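Local coordinates for Phosphoglucomutase/phosphomannomutase family protein (Burkholderia thailandensis, PDB 3UW2), which probably interconverts hexose phosphates by moving a phosphate group within the sugar, as a metal-dependent member of the phosphohexose mutase family, at residues V67-R72 / V96-T101; V103-A108 / Y359-G364; D179-R184 / G207-R212; I189-P194 / L217-V222; A201-A206 / E223-I228. All blocks are in the same frame, centred on the assembly; numbering follows the deposited sequence.

Contact 1: V67-R72 / V96-T101; sequences VARDGR and VGMVPT. With EDO (1,2-ethanediol), chain C.
The beta-alpha-beta unit of domain I, strand 64-69, helix 75-88 and strand 92-98, brings Arg69, at the end of strand 64-69, beside Met98 in a parallel bridge, the short strand axes running 12° apart. Three backbone bonds lace the edges: Val96 N to Val67 O at 3.0 Å, Arg69 N to Gly97 O at 3.1 Å, and Val99 N to Arg69 O at 3.0 Å. Gly97 has positive phi, which suits glycine. Ala68 CB, small enough for close packing, meets Val96 CG2 at 3.6 Å and touches Val99 CG2. On the sheet face that Arg69 and Met98 share, Met98 CB sits over the centre of the Arg69 guanidinium, whose flat face suits slim, unbranched methylenes. With CG anti to its backbone N (chi1 -178°), Met98 extends across to Asp70 O, which lies 3.4 Å from Met98 CG. Arg69 NH1 donates to Asp70 O and, nearly straight at 167°, to O1, in the guanidinium plane, of an ethanediol probably from the crystallisation liquor. Past the strand, Asp70 OD1 accepts from Arg72 N in an Asx turn, while Asp70 OD2 forms a salt bridge, weak as a hydrogen bond, with Arg72 NE and is hydrogen-bonded to Thr128. The Asp70 side chain is about 4 Å from that of zinc ligand Asp266, so these bonds probably temper its negative charge beside the metal site and hold the loop in shape.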
# COMPACT_ATOMS: atom_id res chain seq x y z
N VAL A 67 8.05 -14.37 10.04
CA VAL A 67 6.71 -14.60 9.45
C VAL A 67 5.63 -13.92 10.30
O VAL A 67 5.83 -13.71 11.46
CB VAL A 67 6.34 -16.10 9.29
CG1 VAL A 67 7.33 -16.80 8.37
CG2 VAL A 67 6.26 -16.79 10.65
N ALA A 68 4.51 -13.51 9.69
CA ALA A 68 3.44 -12.84 10.40
C ALA A 68 2.16 -13.15 9.62
O ALA A 68 2.23 -13.64 8.47
CB ALA A 68 3.71 -11.30 10.43
N ARG A 69 1.03 -12.86 10.25
CA ARG A 69 -0.25 -13.08 9.58
C ARG A 69 -1.23 -11.98 9.92
O ARG A 69 -1.08 -11.30 10.97
CB ARG A 69 -0.81 -14.49 9.98
CG ARG A 69 -1.07 -14.61 11.49
CD ARG A 69 -1.87 -15.91 11.72
NE ARG A 69 -2.21 -16.09 13.12
CZ ARG A 69 -3.34 -15.68 13.73
NH1 ARG A 69 -4.34 -14.98 13.10
NH2 ARG A 69 -3.46 -15.99 15.01
N ASP A 70 -2.26 -11.80 9.07
CA ASP A 70 -3.34 -10.90 9.46
C ASP A 70 -4.41 -11.70 10.23
O ASP A 70 -4.10 -12.78 10.71
CB ASP A 70 -3.96 -10.21 8.24
CG ASP A 70 -4.65 -11.15 7.29
OD1 ASP A 70 -4.86 -12.38 7.61
OD2 ASP A 70 -5.13 -10.64 6.21
N GLY A 71 -5.65 -11.21 10.34
CA GLY A 71 -6.61 -11.90 11.19
C GLY A 71 -7.65 -12.79 10.49
O GLY A 71 -8.83 -12.92 10.97
N ARG A 72 -7.22 -13.39 9.37
CA ARG A 72 -8.08 -14.21 8.58
C ARG A 72 -8.20 -15.61 9.19
O ARG A 72 -7.29 -16.08 9.89
CB ARG A 72 -7.59 -14.25 7.12
CG ARG A 72 -7.97 -12.97 6.37
CD ARG A 72 -7.17 -12.76 5.05
NE ARG A 72 -7.56 -11.43 4.50
CZ ARG A 72 -8.58 -11.19 3.69
NH1 ARG A 72 -9.34 -12.17 3.17
NH2 ARG A 72 -8.84 -9.91 3.41
N VAL A 96 6.29 -13.53 14.42
CA VAL A 96 5.86 -12.38 15.21
C VAL A 96 4.33 -12.38 15.43
O VAL A 96 3.79 -11.38 15.96
CB VAL A 96 6.39 -11.03 14.64
CG1 VAL A 96 7.96 -11.01 14.66
CG2 VAL A 96 5.88 -10.77 13.23
N GLY A 97 3.66 -13.45 14.98
CA GLY A 97 2.26 -13.72 15.35
C GLY A 97 1.35 -12.88 14.44
O GLY A 97 1.71 -12.63 13.31
N MET A 98 0.17 -12.48 14.94
CA MET A 98 -0.85 -11.78 14.13
C MET A 98 -0.69 -10.27 14.33
O MET A 98 -0.92 -9.72 15.42
CB MET A 98 -2.26 -12.21 14.58
CG MET A 98 -3.39 -11.56 13.75
SD MET A 98 -4.96 -11.55 14.71
CE MET A 98 -4.60 -10.42 16.08
N VAL A 99 -0.18 -9.63 13.31
CA VAL A 99 0.13 -8.18 13.39
C VAL A 99 -0.14 -7.57 12.02
O VAL A 99 -0.19 -8.31 11.00
CB VAL A 99 1.58 -7.90 13.78
CG1 VAL A 99 1.90 -8.29 15.23
CG2 VAL A 99 2.55 -8.61 12.81
N PRO A 100 -0.39 -6.23 11.96
CA PRO A 100 -0.49 -5.57 10.64
C PRO A 100 0.78 -5.83 9.81
O PRO A 100 1.87 -6.10 10.39
CB PRO A 100 -0.53 -4.06 11.02
CG PRO A 100 -1.26 -4.07 12.36
CD PRO A 100 -0.55 -5.26 13.06
N THR A 101 0.61 -5.92 8.51
CA THR A 101 1.70 -6.10 7.55
C THR A 101 2.95 -5.21 7.78
O THR A 101 4.06 -5.76 7.89
CB THR A 101 1.14 -5.90 6.11
OG1 THR A 101 0.37 -7.07 5.80
CG2 THR A 101 2.22 -5.81 5.06
C1 EDO C . -7.46 -15.72 14.07
O1 EDO C . -6.97 -14.37 14.29
C2 EDO C . -8.56 -15.81 13.01
O2 EDO C . -9.24 -14.55 13.04

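Contact 2: V103-A108 / Y359-G364; sequences VGYFAA and YGFDDG
Tyr105 and Phe361 join helix 101-107 of domain I to the loop that precedes helix 364-375 of domain III, an aromatic interdomain contact. Phe361 carries CG between its own backbone N and carbonyl carbon (chi1 52°), which lays the ring against the helix. Tyr105 CB then rests over one face of it, 3.7 Å from the ring centroid in a CH-pi contact, and the edge of the Tyr105 ring is turned to that same ring in an offset edge-to-face pair with planes at 61°. The far end of Phe361 reaches the next helical residue, CZ lying 3.6 Å from Phe106 CB. Phe106 has CG anti to the backbone N (chi1 169°) and presents its edge to the face of Tyr359, with centroids 5.7 Å apart. Broad, rigid rings suit such a buried seam because faces and edges can interlock without needing polar partners. Tyr359 OH is hydrogen-bonded to Arg184, and Asp362 OD2 to His351. Polar chemistry enters at the Tyr105 hydroxyl: water 1 accepts from Tyr105 OH at 2.5 Å and donates to Asp362 OD2 at 2.8 Å.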
# COMPACT_ATOMS: atom_id res chain seq x y z
N VAL A 103 3.98 -4.11 10.42
CA VAL A 103 4.69 -4.56 11.66
C VAL A 103 5.67 -5.73 11.34
O VAL A 103 6.75 -5.84 11.91
CB VAL A 103 3.68 -4.92 12.82
CG1 VAL A 103 4.43 -5.43 14.08
CG2 VAL A 103 2.90 -3.64 13.16
N GLY A 104 5.27 -6.64 10.45
CA GLY A 104 6.17 -7.67 9.92
C GLY A 104 7.36 -6.98 9.19
O GLY A 104 8.54 -7.35 9.43
N TYR A 105 7.10 -5.93 8.41
CA TYR A 105 8.19 -5.17 7.75
C TYR A 105 9.11 -4.57 8.82
O TYR A 105 10.34 -4.59 8.70
CB TYR A 105 7.67 -4.01 6.90
CG TYR A 105 6.82 -4.40 5.72
CD1 TYR A 105 6.84 -5.70 5.15
CD2 TYR A 105 5.95 -3.45 5.15
CE1 TYR A 105 6.01 -5.99 3.99
CE2 TYR A 105 5.20 -3.73 4.03
CZ TYR A 105 5.21 -5.00 3.46
OH TYR A 105 4.32 -5.20 2.34
N PHE A 106 8.50 -4.09 9.89
CA PHE A 106 9.28 -3.42 10.93
C PHE A 106 10.18 -4.49 11.60
O PHE A 106 11.37 -4.20 11.91
CB PHE A 106 8.34 -2.76 11.94
CG PHE A 106 9.05 -2.26 13.21
CD1 PHE A 106 9.72 -1.04 13.21
CD2 PHE A 106 9.02 -2.99 14.39
CE1 PHE A 106 10.33 -0.56 14.37
CE2 PHE A 106 9.70 -2.52 15.57
CZ PHE A 106 10.32 -1.32 15.55
N ALA A 107 9.63 -5.69 11.85
CA ALA A 107 10.45 -6.78 12.44
C ALA A 107 11.65 -7.14 11.51
O ALA A 107 12.67 -7.53 11.96
CB ALA A 107 9.59 -8.04 12.72
N ALA A 108 11.50 -6.96 10.19
CA ALA A 108 12.54 -7.28 9.24
C ALA A 108 13.47 -6.04 9.07
O ALA A 108 14.45 -6.07 8.30
CB ALA A 108 11.91 -7.71 7.90
N TYR A 359 11.72 3.88 8.21
CA TYR A 359 12.44 2.73 7.63
C TYR A 359 12.13 2.56 6.14
O TYR A 359 12.69 1.71 5.47
CB TYR A 359 12.01 1.43 8.37
CG TYR A 359 12.41 1.53 9.81
CD1 TYR A 359 13.70 1.25 10.19
CD2 TYR A 359 11.49 1.99 10.79
CE1 TYR A 359 14.08 1.38 11.54
CE2 TYR A 359 11.86 2.11 12.12
CZ TYR A 359 13.15 1.83 12.47
OH TYR A 359 13.51 2.01 13.77
N GLY A 360 11.21 3.36 5.64
CA GLY A 360 11.01 3.38 4.18
C GLY A 360 9.99 2.39 3.67
O GLY A 360 9.73 2.36 2.46
N PHE A 361 9.37 1.58 4.54
CA PHE A 361 8.23 0.72 4.12
C PHE A 361 6.91 1.47 4.31
O PHE A 361 6.79 2.36 5.19
CB PHE A 361 8.19 -0.65 4.84
CG PHE A 361 8.26 -0.56 6.35
CD1 PHE A 361 7.12 -0.23 7.08
CD2 PHE A 361 9.42 -0.82 7.02
CE1 PHE A 361 7.12 -0.17 8.47
CE2 PHE A 361 9.47 -0.76 8.43
CZ PHE A 361 8.34 -0.44 9.15
N ASP A 362 5.94 1.11 3.48
CA ASP A 362 4.59 1.62 3.59
C ASP A 362 3.95 1.08 4.90
O ASP A 362 4.12 -0.09 5.28
CB ASP A 362 3.76 1.27 2.32
CG ASP A 362 3.86 -0.21 1.89
OD1 ASP A 362 4.94 -0.82 2.15
OD2 ASP A 362 2.87 -0.75 1.26
N ASP A 363 3.24 1.96 5.59
CA ASP A 363 2.67 1.63 6.91
C ASP A 363 1.50 2.61 7.15
O ASP A 363 1.71 3.80 7.37
CB ASP A 363 3.78 1.82 7.99
CG ASP A 363 3.31 1.45 9.38
OD1 ASP A 363 2.07 1.53 9.65
OD2 ASP A 363 4.19 1.10 10.22
N GLY A 364 0.29 2.10 7.11
CA GLY A 364 -0.90 2.87 7.41
C GLY A 364 -0.97 3.43 8.83
O GLY A 364 -1.53 4.53 9.04
O HOH W 1 2.69 -3.54 1.51

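Contact 3: D179-R184 / G207-R212; sequences DQYVER and GPLATR
The guanidinium of Arg212 is covered on one face by Val182 CG2, which stands 3.9 Å above its plane and toward the rim, while Asp179 meets its edge. Arg212 and Asp179 form an end-on salt bridge: NH2 donates to OD1 of Asp179 at 2.8 Å and NH1 to that same OD1 at 3.1 Å. OD1 lies almost exactly in the guanidinium plane, yet the carboxylate itself is turned 82° against it, so one oxygen takes both bonds. NH1 arrives nearly along the C-O axis of OD1, whereas NH2 comes from above the carboxylate plane. Arg212 spans the gap because its chain is extended from CG to NE and CG stands anti to the backbone N (chi1 -180°). An arginine suits this solvent-exposed edge of the helix pair: its aliphatic part and flat face accept a valine methyl while its cationic edge holds an acid. Deeper in, Val182 CG2 packs on Leu209 CD1 at 3.6 Å, the two side chains sliding past each other in opposite directions. Leu209 uses its other methyl, CD2, against Tyr181 CD2 at 4.1 Å. The Tyr181 ring also meets Phe106 edge-to-face, and its hydroxyl is hydrogen-bonded to Asp363 of the domain III loop. Branched aliphatics fill this inner side, where Leu209 also touches Val103 of helix 101-107. The axes of helices 178-186 and 206-216 pass 11.1 Å apart in these segments with a crossing angle of -35°, a wide spacing spanned by Leu209 and the extended Arg212, in a near-parallel helix pair of the alpha/beta/alpha domain II.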
# COMPACT_ATOMS: atom_id res chain seq x y z
N ASP A 179 5.56 -4.15 21.32
CA ASP A 179 6.03 -3.14 22.26
C ASP A 179 7.17 -2.34 21.62
O ASP A 179 7.18 -1.12 21.77
CB ASP A 179 6.60 -3.77 23.54
CG ASP A 179 5.53 -4.36 24.44
OD1 ASP A 179 4.32 -4.17 24.20
OD2 ASP A 179 5.93 -5.04 25.40
N GLN A 180 8.14 -3.01 20.98
CA GLN A 180 9.22 -2.26 20.29
C GLN A 180 8.61 -1.32 19.24
O GLN A 180 9.03 -0.19 19.07
CB GLN A 180 10.18 -3.15 19.51
CG GLN A 180 11.19 -3.85 20.34
CD GLN A 180 12.08 -4.71 19.50
OE1 GLN A 180 12.09 -5.94 19.61
NE2 GLN A 180 12.88 -4.07 18.66
N TYR A 181 7.65 -1.82 18.50
CA TYR A 181 7.03 -0.97 17.45
C TYR A 181 6.35 0.30 18.03
O TYR A 181 6.63 1.45 17.64
CB TYR A 181 6.02 -1.81 16.74
CG TYR A 181 5.27 -1.09 15.60
CD1 TYR A 181 5.85 -0.92 14.34
CD2 TYR A 181 3.97 -0.67 15.80
CE1 TYR A 181 5.09 -0.28 13.29
CE2 TYR A 181 3.24 -0.03 14.82
CZ TYR A 181 3.81 0.15 13.54
OH TYR A 181 3.04 0.76 12.53
N VAL A 182 5.44 0.10 18.97
CA VAL A 182 4.74 1.22 19.58
C VAL A 182 5.72 2.20 20.21
O VAL A 182 5.61 3.41 19.98
CB VAL A 182 3.69 0.76 20.62
CG1 VAL A 182 3.02 1.97 21.30
CG2 VAL A 182 2.63 -0.14 19.91
N GLU A 183 6.70 1.68 20.96
CA GLU A 183 7.65 2.55 21.65
C GLU A 183 8.51 3.30 20.67
O GLU A 183 8.99 4.42 20.96
CB GLU A 183 8.55 1.75 22.60
CG GLU A 183 7.75 1.26 23.79
CD GLU A 183 8.42 0.09 24.49
OE1 GLU A 183 9.64 0.18 24.79
OE2 GLU A 183 7.72 -0.92 24.75
N ARG A 184 8.70 2.68 19.50
CA ARG A 184 9.58 3.32 18.52
C ARG A 184 8.83 4.52 17.93
O ARG A 184 9.43 5.58 17.73
CB ARG A 184 10.11 2.32 17.48
CG ARG A 184 10.67 2.94 16.21
CD ARG A 184 11.96 3.76 16.43
NE ARG A 184 12.48 4.26 15.16
CZ ARG A 184 12.01 5.36 14.54
NH1 ARG A 184 11.02 6.10 15.08
NH2 ARG A 184 12.52 5.72 13.38
N GLY A 207 -7.01 -3.23 13.78
CA GLY A 207 -7.73 -2.63 14.92
C GLY A 207 -7.05 -2.60 16.29
O GLY A 207 -6.86 -1.52 16.88
N PRO A 208 -6.64 -3.78 16.81
CA PRO A 208 -5.98 -3.77 18.11
C PRO A 208 -4.74 -2.88 18.22
O PRO A 208 -4.64 -2.05 19.14
CB PRO A 208 -5.66 -5.26 18.35
CG PRO A 208 -6.66 -6.01 17.49
CD PRO A 208 -6.75 -5.14 16.24
N LEU A 209 -3.75 -3.06 17.36
CA LEU A 209 -2.56 -2.26 17.48
C LEU A 209 -2.77 -0.79 17.06
O LEU A 209 -2.16 0.11 17.63
CB LEU A 209 -1.45 -2.86 16.61
CG LEU A 209 -0.02 -2.46 16.88
CD1 LEU A 209 0.39 -2.57 18.38
CD2 LEU A 209 0.85 -3.37 16.04
N ALA A 210 -3.58 -0.51 16.05
CA ALA A 210 -3.80 0.93 15.75
C ALA A 210 -4.45 1.68 16.93
O ALA A 210 -4.01 2.79 17.27
CB ALA A 210 -4.63 1.11 14.51
N THR A 211 -5.41 1.03 17.61
CA THR A 211 -6.05 1.70 18.75
C THR A 211 -5.07 1.87 19.89
O THR A 211 -5.01 2.94 20.48
CB THR A 211 -7.37 1.01 19.19
OG1 THR A 211 -7.14 -0.39 19.40
CG2 THR A 211 -8.40 1.18 18.05
N ARG A 212 -4.28 0.82 20.15
CA ARG A 212 -3.18 0.89 21.12
C ARG A 212 -2.24 2.07 20.81
O ARG A 212 -1.92 2.85 21.72
CB ARG A 212 -2.35 -0.38 21.10
CG ARG A 212 -1.19 -0.37 22.09
CD ARG A 212 -0.46 -1.73 22.12
NE ARG A 212 0.69 -1.49 22.99
CZ ARG A 212 1.69 -2.33 23.24
NH1 ARG A 212 1.70 -3.53 22.73
NH2 ARG A 212 2.65 -1.93 24.07

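Contact 4: I189-P194 / L217-V222; sequences IKLTRP and LGCELV
Leu191 reaches across to Cys219 and Leu217 with a single methyl: CD1 lies 3.6 Å from Cys219 SG and 3.9 Å from Leu217 CB. With CG anti to its carbonyl carbon (chi1 -54°), Leu191 extends CD1 into the angle between these two residues. A small, weakly polar thiol suits a buried place beside a leucine methyl. Leu217 answers with its own CD2, which approaches Ile189 O at 3.5 Å and, more loosely, Ile189 CG2 at 4.3 Å. The ring carbon Pro194 CB lies 3.3 Å from Gly218 O. Water 2 ties the two backbones together, accepting from Leu191 N at 2.7 Å and donating to Leu217 O at 2.8 Å, so that both polar groups are satisfied although their chains stand apart. The turn from helix 206-216 toward strand 221-224 is a Schellman motif; Gly218 takes its positive phi (105°), a backbone conformation that suits glycine. That turn faces the loop leading from helix 178-186 into strand 197-200, and the contact therefore joins two alpha-to-beta connections in domain II, away from the zinc. Further out, Ile189 and Leu217 both pack on Ala369 of helix 364-375, a helix following the domain III loop. Arg193 fixes the other end of the loop through a salt bridge to Glu258 and a hydrogen bond to Val378 O, while Glu220 and Val222 pair by backbone bonds with Leu197.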
# COMPACT_ATOMS: atom_id res chain seq x y z
N ILE A 189 7.29 10.71 18.09
CA ILE A 189 6.16 11.57 17.78
C ILE A 189 5.43 12.00 19.05
O ILE A 189 4.95 11.18 19.84
CB ILE A 189 5.17 10.89 16.79
CG1 ILE A 189 5.83 10.62 15.41
CG2 ILE A 189 3.94 11.80 16.67
CD1 ILE A 189 4.95 9.80 14.43
N LYS A 190 5.36 13.30 19.27
CA LYS A 190 4.76 13.84 20.48
C LYS A 190 3.69 14.84 20.00
O LYS A 190 4.04 15.93 19.55
CB LYS A 190 5.87 14.54 21.30
CG LYS A 190 6.59 13.66 22.33
CD LYS A 190 7.46 12.55 21.76
CE LYS A 190 8.39 11.95 22.81
NZ LYS A 190 7.71 10.88 23.60
N LEU A 191 2.41 14.48 20.07
CA LEU A 191 1.36 15.40 19.57
C LEU A 191 1.24 16.72 20.35
O LEU A 191 1.25 16.73 21.57
CB LEU A 191 -0.00 14.71 19.56
CG LEU A 191 0.02 13.38 18.79
CD1 LEU A 191 -1.38 12.87 18.76
CD2 LEU A 191 0.50 13.57 17.36
N THR A 192 1.08 17.82 19.62
CA THR A 192 0.84 19.16 20.17
C THR A 192 -0.32 19.21 21.14
O THR A 192 -0.21 19.86 22.17
CB THR A 192 0.67 20.20 19.06
OG1 THR A 192 1.89 20.23 18.32
CG2 THR A 192 0.45 21.62 19.63
N ARG A 193 -1.37 18.44 20.83
CA ARG A 193 -2.57 18.38 21.61
C ARG A 193 -3.21 17.01 21.31
O ARG A 193 -2.91 16.41 20.27
CB ARG A 193 -3.55 19.52 21.25
CG ARG A 193 -4.16 19.49 19.84
CD ARG A 193 -5.10 20.69 19.63
NE ARG A 193 -5.65 20.69 18.28
CZ ARG A 193 -6.74 20.01 17.90
NH1 ARG A 193 -7.42 19.31 18.78
NH2 ARG A 193 -7.16 20.03 16.65
N PRO A 194 -4.06 16.50 22.22
CA PRO A 194 -4.84 15.30 21.85
C PRO A 194 -5.88 15.64 20.80
O PRO A 194 -6.37 16.79 20.72
CB PRO A 194 -5.54 14.88 23.15
CG PRO A 194 -5.37 16.00 24.11
CD PRO A 194 -4.22 16.87 23.64
N LEU A 217 -0.39 7.73 21.79
CA LEU A 217 -0.08 9.11 21.39
C LEU A 217 -0.95 10.15 22.16
O LEU A 217 -0.72 11.36 22.05
CB LEU A 217 -0.24 9.29 19.89
CG LEU A 217 0.81 8.50 19.09
CD1 LEU A 217 0.50 8.63 17.62
CD2 LEU A 217 2.21 8.99 19.42
N GLY A 218 -1.95 9.67 22.89
CA GLY A 218 -2.75 10.57 23.74
C GLY A 218 -4.12 10.85 23.16
O GLY A 218 -4.81 11.71 23.65
N CYS A 219 -4.52 10.14 22.11
CA CYS A 219 -5.81 10.43 21.50
C CYS A 219 -6.93 9.62 22.11
O CYS A 219 -6.76 8.42 22.46
CB CYS A 219 -5.78 10.18 20.00
SG CYS A 219 -4.61 11.30 19.22
N GLU A 220 -8.08 10.26 22.18
CA GLU A 220 -9.35 9.58 22.48
C GLU A 220 -9.94 9.05 21.19
O GLU A 220 -9.86 9.69 20.14
CB GLU A 220 -10.37 10.53 23.17
CG GLU A 220 -10.18 10.56 24.66
CD GLU A 220 -11.14 11.53 25.34
OE1 GLU A 220 -10.67 12.29 26.24
OE2 GLU A 220 -12.35 11.55 24.95
N LEU A 221 -10.52 7.86 21.25
CA LEU A 221 -10.91 7.14 20.04
C LEU A 221 -12.39 6.82 20.06
O LEU A 221 -12.92 6.55 21.12
CB LEU A 221 -10.13 5.85 19.94
CG LEU A 221 -8.61 5.98 19.94
CD1 LEU A 221 -8.05 4.59 19.68
CD2 LEU A 221 -8.03 6.98 18.94
N VAL A 222 -13.05 6.95 18.92
CA VAL A 222 -14.34 6.35 18.77
C VAL A 222 -14.07 5.18 17.82
O VAL A 222 -13.78 5.38 16.66
CB VAL A 222 -15.43 7.26 18.17
CG1 VAL A 222 -16.73 6.50 18.31
CG2 VAL A 222 -15.54 8.59 18.91
O HOH W 2 1.76 12.53 21.82

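Contact 5: A201-A206 / E223-I228; sequences AGNGVA and ELFTDI
Asn203, with positive phi and CG anti to its carbonyl carbon (chi1 -56°), sends its amide toward Phe225 and Asp227 from a type I' turn spanning Ala201 to Gly204. This glycine-rich turn links strand 197-200 to helix 206-216 in domain II. Gly202 shares the positive phi of Asn203, which suits glycine and is tolerated by asparagine. Asn203 ND2 donates to Asp227 O at 3.0 Å, with that oxygen close to the amide plane and the bond fairly straight at 164°. Its OD1, hydrogen-bonded to Asn234, lies 3.6 Å from Phe225 CB, and the amide and ring planes are 53° apart. The backbone is tied as well: Ala201 N donates to Leu224 O at 3.2 Å, and Asn203 N to Phe225 O at 2.7 Å. Phe225 also has positive phi, and its carbonyl faces the turn while its ring meets His235. Ala201, small, places CB 3.5 Å from that same Phe225 O. At the far end Ile228 reaches in with CD1, 3.8 Å from Val205 CA, its branched apolar chain suiting a place against the turn; the Val205 side chain is about 4 Å from that of zinc ligand Asp266. Thr226 OG1 donates to the anti lone pair of Glu223 OE1. Water 3 accepts from Asn203 ND2 and donates to Asp227 OD1 at 2.5 Å.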
# COMPACT_ATOMS: atom_id res chain seq x y z
N ALA A 201 -11.41 -0.20 11.51
CA ALA A 201 -10.49 -1.24 11.04
C ALA A 201 -11.26 -2.33 10.22
O ALA A 201 -10.65 -3.29 9.80
CB ALA A 201 -9.80 -1.89 12.24
N GLY A 202 -12.59 -2.22 10.06
CA GLY A 202 -13.33 -3.24 9.28
C GLY A 202 -13.12 -4.67 9.79
O GLY A 202 -13.16 -5.59 9.00
N ASN A 203 -12.86 -4.83 11.09
CA ASN A 203 -12.62 -6.15 11.73
C ASN A 203 -11.32 -6.83 11.28
O ASN A 203 -11.16 -8.04 11.50
CB ASN A 203 -13.82 -7.12 11.61
CG ASN A 203 -15.12 -6.53 12.18
OD1 ASN A 203 -16.05 -6.16 11.43
ND2 ASN A 203 -15.12 -6.29 13.47
N GLY A 204 -10.42 -6.05 10.66
CA GLY A 204 -9.16 -6.53 10.11
C GLY A 204 -8.10 -6.45 11.18
O GLY A 204 -8.37 -5.99 12.29
N VAL A 205 -6.87 -6.83 10.84
CA VAL A 205 -5.82 -6.93 11.81
C VAL A 205 -5.34 -5.55 12.30
O VAL A 205 -4.65 -5.47 13.30
CB VAL A 205 -4.66 -7.84 11.28
CG1 VAL A 205 -3.84 -7.11 10.26
CG2 VAL A 205 -3.77 -8.22 12.47
N ALA A 206 -5.72 -4.44 11.64
CA ALA A 206 -5.24 -3.10 12.04
C ALA A 206 -5.83 -2.71 13.42
O ALA A 206 -5.22 -1.93 14.17
CB ALA A 206 -5.64 -2.02 10.99
N GLU A 223 -14.15 3.95 18.34
CA GLU A 223 -13.78 2.78 17.57
C GLU A 223 -14.94 2.18 16.73
O GLU A 223 -16.09 1.99 17.21
CB GLU A 223 -13.22 1.73 18.53
CG GLU A 223 -12.00 2.27 19.29
CD GLU A 223 -11.34 1.25 20.18
OE1 GLU A 223 -11.33 0.04 19.86
OE2 GLU A 223 -10.76 1.65 21.20
N LEU A 224 -14.60 1.78 15.51
CA LEU A 224 -15.53 1.08 14.65
C LEU A 224 -14.89 -0.22 14.18
O LEU A 224 -13.84 -0.18 13.54
CB LEU A 224 -15.91 1.93 13.41
CG LEU A 224 -16.89 3.07 13.65
CD1 LEU A 224 -16.79 4.05 12.46
CD2 LEU A 224 -18.31 2.56 13.87
N PHE A 225 -15.48 -1.37 14.54
CA PHE A 225 -15.05 -2.69 14.02
C PHE A 225 -13.54 -2.94 14.25
O PHE A 225 -12.81 -3.32 13.33
CB PHE A 225 -15.42 -2.84 12.52
CG PHE A 225 -16.70 -2.19 12.18
CD1 PHE A 225 -17.89 -2.57 12.82
CD2 PHE A 225 -16.77 -1.20 11.20
CE1 PHE A 225 -19.11 -1.95 12.52
CE2 PHE A 225 -17.99 -0.57 10.90
CZ PHE A 225 -19.17 -0.94 11.55
N THR A 226 -13.10 -2.67 15.48
CA THR A 226 -11.67 -2.80 15.80
C THR A 226 -11.33 -4.15 16.42
O THR A 226 -10.15 -4.44 16.71
CB THR A 226 -11.19 -1.63 16.69
OG1 THR A 226 -12.00 -1.57 17.87
CG2 THR A 226 -11.15 -0.28 15.87
N ASP A 227 -12.34 -4.97 16.70
CA ASP A 227 -12.14 -6.34 17.13
C ASP A 227 -11.92 -7.14 15.87
O ASP A 227 -12.56 -6.88 14.82
CB ASP A 227 -13.35 -6.89 17.92
CG ASP A 227 -14.67 -6.84 17.12
OD1 ASP A 227 -15.19 -5.73 16.75
OD2 ASP A 227 -15.18 -7.93 16.83
N ILE A 228 -11.08 -8.14 16.00
CA ILE A 228 -10.76 -9.07 14.92
C ILE A 228 -11.92 -9.98 14.58
O ILE A 228 -12.41 -10.75 15.44
CB ILE A 228 -9.61 -10.03 15.37
CG1 ILE A 228 -8.40 -9.20 15.85
CG2 ILE A 228 -9.24 -11.02 14.20
CD1 ILE A 228 -7.73 -8.35 14.76
O HOH W 3 -17.22 -5.28 15.32

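In the fold
Contacts 1 and 5 meet near the zinc site: the side chains of Asp70 and Val205 are each about 8 Å from the ion, and Met98 CG packs 3.6 Å from Val205 CG2. Contact 2 approaches from domain III, with the Asp362 side chain about 7 Å from the zinc. It joins contact 3 through Asp363 OD2, 2.6 Å from Tyr181 OH, and Tyr359 OH, 2.8 Å from Arg184 NE; along the chain contacts 3, 4 and 5 are nested inside the loop that contact 2 closes. Within domain II, helix 206-216 supplies one side of contact 3, strand 221-224 is used by contacts 4 and 5, and Thr211 O touches Leu221 CD1 at 3.6 Å. Contact 4 is remote, its centre 26 Å from that of contact 1.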